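Local coordinates for protein CG8862 (PDB 3ISM) that probably cleaves DNA and RNA as a magnesium-dependent mitochondrial endonuclease of the non-specific nuclease family, at residues Leu140-Tyr151 against Tyr191-Ala199. Numbering follows the deposited sequence. Where two conformers were deposited one is given.
Sequences LEAHVRRLTKTY and YKVIVGESA
Lys192 reaches up from strand 191-197 between Leu140, Glu141 and Val144 of helix 140-146, an instructive case of a lysine that works as an apolar chain along most of its length and as a polar group only at its end. Its CB and CG pass the CD2 methyl of Leu140, and CD, the next atom out, lies 3.8 Å from that same CD2 and 4.0 Å from Val144 CG2. Then CE meets Glu141 CG at 3.8 Å. The chain is extended as far as CE and bends there (chi4 -69°), which takes NZ to Thr158 OG1, its hydrogen-bond partner on the adjoining strand 153-161, and to a water 2.9 Å from Lys192 NZ. Lys192 NZ and Glu141 OE2 themselves stand 4.7 Å apart, so any attraction between them would probably act through space, without a direct bond.

Helix and strand run nearly parallel, at 16°, and the contact lays the helix of this His-Me finger nuclease on a face of its central sheet. Glu141 looks from there toward the metal site, with a magnesium ion about 4 Å from its side chain at nearest atoms. Further along, Ile194 spreads its two branches beneath the helix: CD1 goes to Val144 CG2, CG2 to Leu147 CD1.

Past the regular helix, Tyr151 settles over Gly196, whose CA makes a CH-pi contact 3.9 Å from the ring centroid; a side chain on that glycine would run into the ring. Thr150 CG2 covers the opposite face, while Ser198 CA sits at the edge, in the ring plane. Cut back to an alanine, Tyr151 would probably leave a gap above Gly196, and His204, on the neighbouring strand 203-211, without the ring it meets.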
ATOM      1  N   LEU B 140       4.439  16.072 -19.965  1.00 27.66           N
ATOM      2  CA  LEU B 140       4.096  16.709 -18.699  1.00 27.47           C
ATOM      3  C   LEU B 140       5.343  17.279 -18.025  1.00 27.69           C
ATOM      4  O   LEU B 140       5.342  18.437 -17.584  1.00 27.86           O
ATOM      5  CB  LEU B 140       3.379  15.730 -17.761  1.00 27.67           C
ATOM      6  CG  LEU B 140       2.991  16.264 -16.369  1.00 28.09           C
ATOM      7  CD1 LEU B 140       2.187  17.582 -16.461  1.00 27.38           C
ATOM      8  CD2 LEU B 140       2.235  15.206 -15.544  1.00 26.73           C
ATOM      9  N   GLU B 141       6.403  16.471 -17.954  1.00 27.39           N
ATOM     10  CA  GLU B 141       7.696  16.939 -17.454  1.00 27.39           C
ATOM     11  C   GLU B 141       8.174  18.205 -18.180  1.00 27.29           C
ATOM     12  O   GLU B 141       8.540  19.196 -17.540  1.00 28.16           O
ATOM     13  CB  GLU B 141       8.740  15.820 -17.542  1.00 27.08           C
ATOM     14  CG  GLU B 141       8.492  14.688 -16.558  1.00 27.19           C
ATOM     15  CD  GLU B 141       9.353  13.466 -16.836  1.00 29.49           C
ATOM     16  OE1 GLU B 141       9.648  13.185 -18.031  1.00 29.08           O
ATOM     17  OE2 GLU B 141       9.709  12.776 -15.855  1.00 28.51           O
ATOM     18  N   ALA B 142       8.136  18.187 -19.508  1.00 26.93           N
ATOM     19  CA  ALA B 142       8.519  19.359 -20.311  1.00 26.78           C
ATOM     20  C   ALA B 142       7.653  20.599 -20.035  1.00 26.69           C
ATOM     21  O   ALA B 142       8.156  21.719 -20.041  1.00 26.30           O
ATOM     22  CB  ALA B 142       8.499  19.013 -21.798  1.00 26.80           C
ATOM     23  N   HIS B 143       6.361  20.384 -19.780  1.00 26.79           N
ATOM     24  CA  HIS B 143       5.421  21.465 -19.445  1.00 27.02           C
ATOM     25  C   HIS B 143       5.764  22.128 -18.109  1.00 26.90           C
ATOM     26  O   HIS B 143       5.726  23.346 -17.987  1.00 26.94           O
ATOM     27  CB  HIS B 143       3.990  20.903 -19.387  1.00 27.03           C
ATOM     28  CG  HIS B 143       3.018  21.776 -18.650  1.00 26.89           C
ATOM     29  ND1 HIS B 143       2.382  22.846 -19.244  1.00 26.62           N
ATOM     30  CD2 HIS B 143       2.553  21.720 -17.378  1.00 26.37           C
ATOM     31  CE1 HIS B 143       1.584  23.425 -18.364  1.00 26.92           C
ATOM     32  NE2 HIS B 143       1.672  22.762 -17.224  1.00 25.92           N
ATOM     33  N   VAL B 144       6.066  21.308 -17.108  1.00 26.91           N
ATOM     34  CA  VAL B 144       6.467  21.788 -15.778  1.00 26.96           C
ATOM     35  C   VAL B 144       7.761  22.615 -15.851  1.00 27.03           C
ATOM     36  O   VAL B 144       7.873  23.650 -15.190  1.00 27.00           O
ATOM     37  CB  VAL B 144       6.596  20.615 -14.764  1.00 27.11           C
ATOM     38  CG1 VAL B 144       7.048  21.112 -13.405  1.00 27.23           C
ATOM     39  CG2 VAL B 144       5.245  19.852 -14.627  1.00 27.06           C
ATOM     40  N   ARG B 145       8.717  22.189 -16.677  1.00 26.71           N
ATOM     41  CA  ARG B 145       9.927  22.999 -16.929  1.00 26.96           C
ATOM     42  C   ARG B 145       9.618  24.326 -17.633  1.00 26.62           C
ATOM     43  O   ARG B 145      10.214  25.362 -17.308  1.00 26.88           O
ATOM     44  CB  ARG B 145      10.980  22.218 -17.718  1.00 26.07           C
ATOM     45  CG  ARG B 145      11.596  21.040 -16.936  1.00 28.38           C
ATOM     46  CD  ARG B 145      12.791  20.412 -17.689  1.00 28.37           C
ATOM     47  NE  ARG B 145      12.365  19.532 -18.776  1.00 28.53           N
ATOM     48  CZ  ARG B 145      12.224  18.209 -18.670  1.00 30.22           C
ATOM     49  NH1 ARG B 145      12.490  17.577 -17.516  1.00 27.55           N
ATOM     50  NH2 ARG B 145      11.822  17.511 -19.731  1.00 28.70           N
ATOM     51  N   ARG B 146       8.693  24.300 -18.589  1.00 26.54           N
ATOM     52  CA  ARG B 146       8.306  25.519 -19.326  1.00 26.98           C
ATOM     53  C   ARG B 146       7.520  26.492 -18.436  1.00 26.32           C
ATOM     54  O   ARG B 146       7.492  27.695 -18.700  1.00 26.37           O
ATOM     55  CB  ARG B 146       7.483  25.141 -20.552  1.00 26.69           C
ATOM     56  CG  ARG B 146       7.210  26.246 -21.547  1.00 27.89           C
ATOM     57  CD  ARG B 146       6.443  25.693 -22.754  1.00 29.36           C
ATOM     58  NE  ARG B 146       7.149  24.586 -23.410  1.00 35.44           N
ATOM     59  CZ  ARG B 146       6.770  23.305 -23.358  1.00 37.20           C
ATOM     60  NH1 ARG B 146       5.679  22.955 -22.682  1.00 37.76           N
ATOM     61  NH2 ARG B 146       7.484  22.369 -23.983  1.00 37.50           N
ATOM     62  N   LEU B 147       6.893  25.974 -17.381  1.00 25.90           N
ATOM     63  CA  LEU B 147       6.216  26.828 -16.389  1.00 25.73           C
ATOM     64  C   LEU B 147       7.149  27.841 -15.724  1.00 25.57           C
ATOM     65  O   LEU B 147       6.692  28.873 -15.253  1.00 24.92           O
ATOM     66  CB  LEU B 147       5.511  25.990 -15.310  1.00 25.50           C
ATOM     67  CG  LEU B 147       4.183  25.303 -15.683  1.00 25.72           C
ATOM     68  CD1 LEU B 147       3.620  24.528 -14.492  1.00 23.87           C
ATOM     69  CD2 LEU B 147       3.166  26.306 -16.208  1.00 24.67           C
ATOM     70  N   THR B 148       8.453  27.550 -15.702  1.00 25.78           N
ATOM     71  CA  THR B 148       9.433  28.494 -15.161  1.00 25.83           C
ATOM     72  C   THR B 148       9.502  29.795 -15.956  1.00 26.28           C
ATOM     73  O   THR B 148       9.975  30.801 -15.437  1.00 26.09           O
ATOM     74  CB  THR B 148      10.857  27.897 -15.036  1.00 25.83           C
ATOM     75  OG1 THR B 148      11.300  27.415 -16.313  1.00 25.68           O
ATOM     76  CG2 THR B 148      10.888  26.767 -14.021  1.00 25.23           C
ATOM     77  N   LYS B 149       9.028  29.778 -17.205  1.00 26.86           N
ATOM     78  CA  LYS B 149       8.933  31.000 -18.012  1.00 27.45           C
ATOM     79  C   LYS B 149       7.720  31.853 -17.634  1.00 27.62           C
ATOM     80  O   LYS B 149       7.601  32.993 -18.087  1.00 27.93           O
ATOM     81  CB  LYS B 149       8.895  30.681 -19.513  1.00 27.63           C
ATOM     82  CG  LYS B 149      10.227  30.217 -20.072  1.00 29.89           C
ATOM     83  CD  LYS B 149      10.192  30.088 -21.586  1.00 33.12           C
ATOM     84  CE  LYS B 149      11.478  29.425 -22.107  1.00 35.48           C
ATOM     85  NZ  LYS B 149      12.670  30.351 -22.133  1.00 35.65           N
ATOM     86  N   THR B 150       6.825  31.298 -16.817  1.00 27.81           N
ATOM     87  CA  THR B 150       5.643  32.020 -16.337  1.00 28.23           C
ATOM     88  C   THR B 150       5.804  32.357 -14.852  1.00 27.62           C
ATOM     89  O   THR B 150       5.475  33.458 -14.409  1.00 27.51           O
ATOM     90  CB  THR B 150       4.355  31.179 -16.526  1.00 28.70           C
ATOM     91  OG1 THR B 150       4.247  30.759 -17.894  1.00 29.47           O
ATOM     92  CG2 THR B 150       3.119  32.003 -16.157  1.00 29.95           C
ATOM     93  N   TYR B 151       6.318  31.393 -14.100  1.00 26.48           N
ATOM     94  CA  TYR B 151       6.536  31.539 -12.666  1.00 26.42           C
ATOM     95  C   TYR B 151       8.018  31.416 -12.337  1.00 25.87           C
ATOM     96  O   TYR B 151       8.662  30.432 -12.701  1.00 26.79           O
ATOM     97  CB  TYR B 151       5.777  30.468 -11.887  1.00 25.37           C
ATOM     98  CG  TYR B 151       4.318  30.324 -12.254  1.00 25.97           C
ATOM     99  CD1 TYR B 151       3.391  31.336 -11.987  1.00 25.87           C
ATOM    100  CD2 TYR B 151       3.855  29.157 -12.846  1.00 25.41           C
ATOM    101  CE1 TYR B 151       2.047  31.173 -12.320  1.00 25.55           C
ATOM    102  CE2 TYR B 151       2.530  28.983 -13.162  1.00 24.41           C
ATOM    103  CZ  TYR B 151       1.626  29.978 -12.905  1.00 26.09           C
ATOM    104  OH  TYR B 151       0.303  29.761 -13.263  1.00 25.33           O
ATOM    105  N   TYR B 191       1.108  11.009 -10.414  1.00 29.07           N
ATOM    106  CA  TYR B 191       0.593  12.381 -10.331  1.00 29.49           C
ATOM    107  C   TYR B 191       1.741  13.372 -10.330  1.00 29.61           C
ATOM    108  O   TYR B 191       2.868  13.018 -10.000  1.00 29.70           O
ATOM    109  CB  TYR B 191      -0.230  12.612  -9.043  1.00 28.97           C
ATOM    110  CG  TYR B 191       0.562  12.366  -7.781  1.00 27.90           C
ATOM    111  CD1 TYR B 191       1.462  13.314  -7.283  1.00 28.08           C
ATOM    112  CD2 TYR B 191       0.424  11.171  -7.091  1.00 29.53           C
ATOM    113  CE1 TYR B 191       2.215  13.062  -6.151  1.00 27.07           C
ATOM    114  CE2 TYR B 191       1.149  10.910  -5.952  1.00 27.81           C
ATOM    115  CZ  TYR B 191       2.042  11.851  -5.495  1.00 29.03           C
ATOM    116  OH  TYR B 191       2.753  11.565  -4.373  1.00 29.02           O
ATOM    117  N   LYS B 192       1.422  14.618 -10.668  1.00 29.65           N
ATOM    118  CA  LYS B 192       2.266  15.765 -10.350  1.00 29.58           C
ATOM    119  C   LYS B 192       1.360  16.825  -9.766  1.00 29.44           C
ATOM    120  O   LYS B 192       0.333  17.162 -10.351  1.00 29.63           O
ATOM    121  CB  LYS B 192       2.978  16.318 -11.586  1.00 29.51           C
ATOM    122  CG  LYS B 192       4.179  15.481 -12.031  1.00 29.30           C
ATOM    123  CD  LYS B 192       4.940  16.198 -13.139  1.00 29.95           C
ATOM    124  CE  LYS B 192       6.094  15.350 -13.700  1.00 30.10           C
ATOM    125  NZ  LYS B 192       7.197  15.190 -12.715  1.00 30.39           N
ATOM    126  N   VAL B 193       1.736  17.341  -8.606  1.00 29.06           N
ATOM    127  CA  VAL B 193       1.009  18.435  -7.991  1.00 29.04           C
ATOM    128  C   VAL B 193       1.987  19.595  -7.879  1.00 29.17           C
ATOM    129  O   VAL B 193       3.063  19.444  -7.317  1.00 29.22           O
ATOM    130  CB  VAL B 193       0.379  18.035  -6.613  1.00 28.82           C
ATOM    131  CG1 VAL B 193      -0.362  19.235  -5.995  1.00 29.66           C
ATOM    132  CG2 VAL B 193      -0.592  16.863  -6.787  1.00 27.68           C
ATOM    133  N   ILE B 194       1.593  20.746  -8.431  1.00 29.29           N
ATOM    134  CA  ILE B 194       2.507  21.834  -8.785  1.00 29.11           C
ATOM    135  C   ILE B 194       2.011  23.193  -8.261  1.00 29.61           C
ATOM    136  O   ILE B 194       0.831  23.514  -8.388  1.00 30.15           O
ATOM    137  CB  ILE B 194       2.605  21.938 -10.340  1.00 29.05           C
ATOM    138  CG1 ILE B 194       2.947  20.578 -10.980  1.00 27.97           C
ATOM    139  CG2 ILE B 194       3.575  23.023 -10.769  1.00 28.35           C
ATOM    140  CD1 ILE B 194       2.235  20.339 -12.312  1.00 27.22           C
ATOM    141  N   VAL B 195       2.902  23.996  -7.688  1.00 29.16           N
ATOM    142  CA  VAL B 195       2.556  25.362  -7.323  1.00 29.04           C
ATOM    143  C   VAL B 195       3.573  26.316  -7.925  1.00 29.85           C
ATOM    144  O   VAL B 195       4.771  26.171  -7.698  1.00 29.55           O
ATOM    145  CB  VAL B 195       2.480  25.550  -5.769  1.00 29.32           C
ATOM    146  CG1 VAL B 195       2.542  27.033  -5.361  1.00 27.57           C
ATOM    147  CG2 VAL B 195       1.229  24.897  -5.208  1.00 26.91           C
ATOM    148  N   GLY B 196       3.088  27.280  -8.706  1.00 30.42           N
ATOM    149  CA  GLY B 196       3.929  28.347  -9.238  1.00 31.23           C
ATOM    150  C   GLY B 196       3.704  29.637  -8.480  1.00 32.30           C
ATOM    151  O   GLY B 196       2.573  29.958  -8.107  1.00 32.06           O
ATOM    152  N   GLU B 197       4.789  30.367  -8.242  1.00 33.37           N
ATOM    153  CA  GLU B 197       4.742  31.684  -7.613  1.00 34.97           C
ATOM    154  C   GLU B 197       4.933  32.739  -8.685  1.00 35.64           C
ATOM    155  O   GLU B 197       5.979  32.768  -9.329  1.00 35.68           O
ATOM    156  CB  GLU B 197       5.868  31.832  -6.588  1.00 34.67           C
ATOM    157  CG  GLU B 197       5.865  30.810  -5.462  1.00 35.55           C
ATOM    158  CD  GLU B 197       7.059  30.967  -4.535  1.00 36.13           C
ATOM    159  OE1 GLU B 197       7.951  31.791  -4.831  1.00 38.54           O
ATOM    160  OE2 GLU B 197       7.118  30.260  -3.513  1.00 38.64           O
ATOM    161  N   SER B 198       3.936  33.599  -8.885  1.00 36.59           N
ATOM    162  CA  SER B 198       4.036  34.670  -9.879  0.50 37.54           C
ATOM    163  C   SER B 198       4.877  35.821  -9.343  1.00 38.05           C
ATOM    164  O   SER B 198       5.370  35.754  -8.211  1.00 38.46           O
ATOM    165  CB  SER B 198       2.650  35.164 -10.291  0.50 37.38           C
ATOM    166  OG  SER B 198       1.944  34.149 -10.983  0.50 37.55           O
ATOM    167  N   ALA B 199       5.033  36.865 -10.158  1.00 39.08           N
ATOM    168  CA  ALA B 199       5.820  38.050  -9.817  1.00 40.04           C
ATOM    169  C   ALA B 199       5.234  38.757  -8.602  1.00 40.79           C
ATOM    170  O   ALA B 199       5.945  39.007  -7.620  1.00 41.26           O
ATOM    171  CB  ALA B 199       5.894  38.992 -11.000  1.00 40.04           C
TER
HETATM  172  O   HOH W   1       8.592  12.798 -13.688  1.00 22.04           O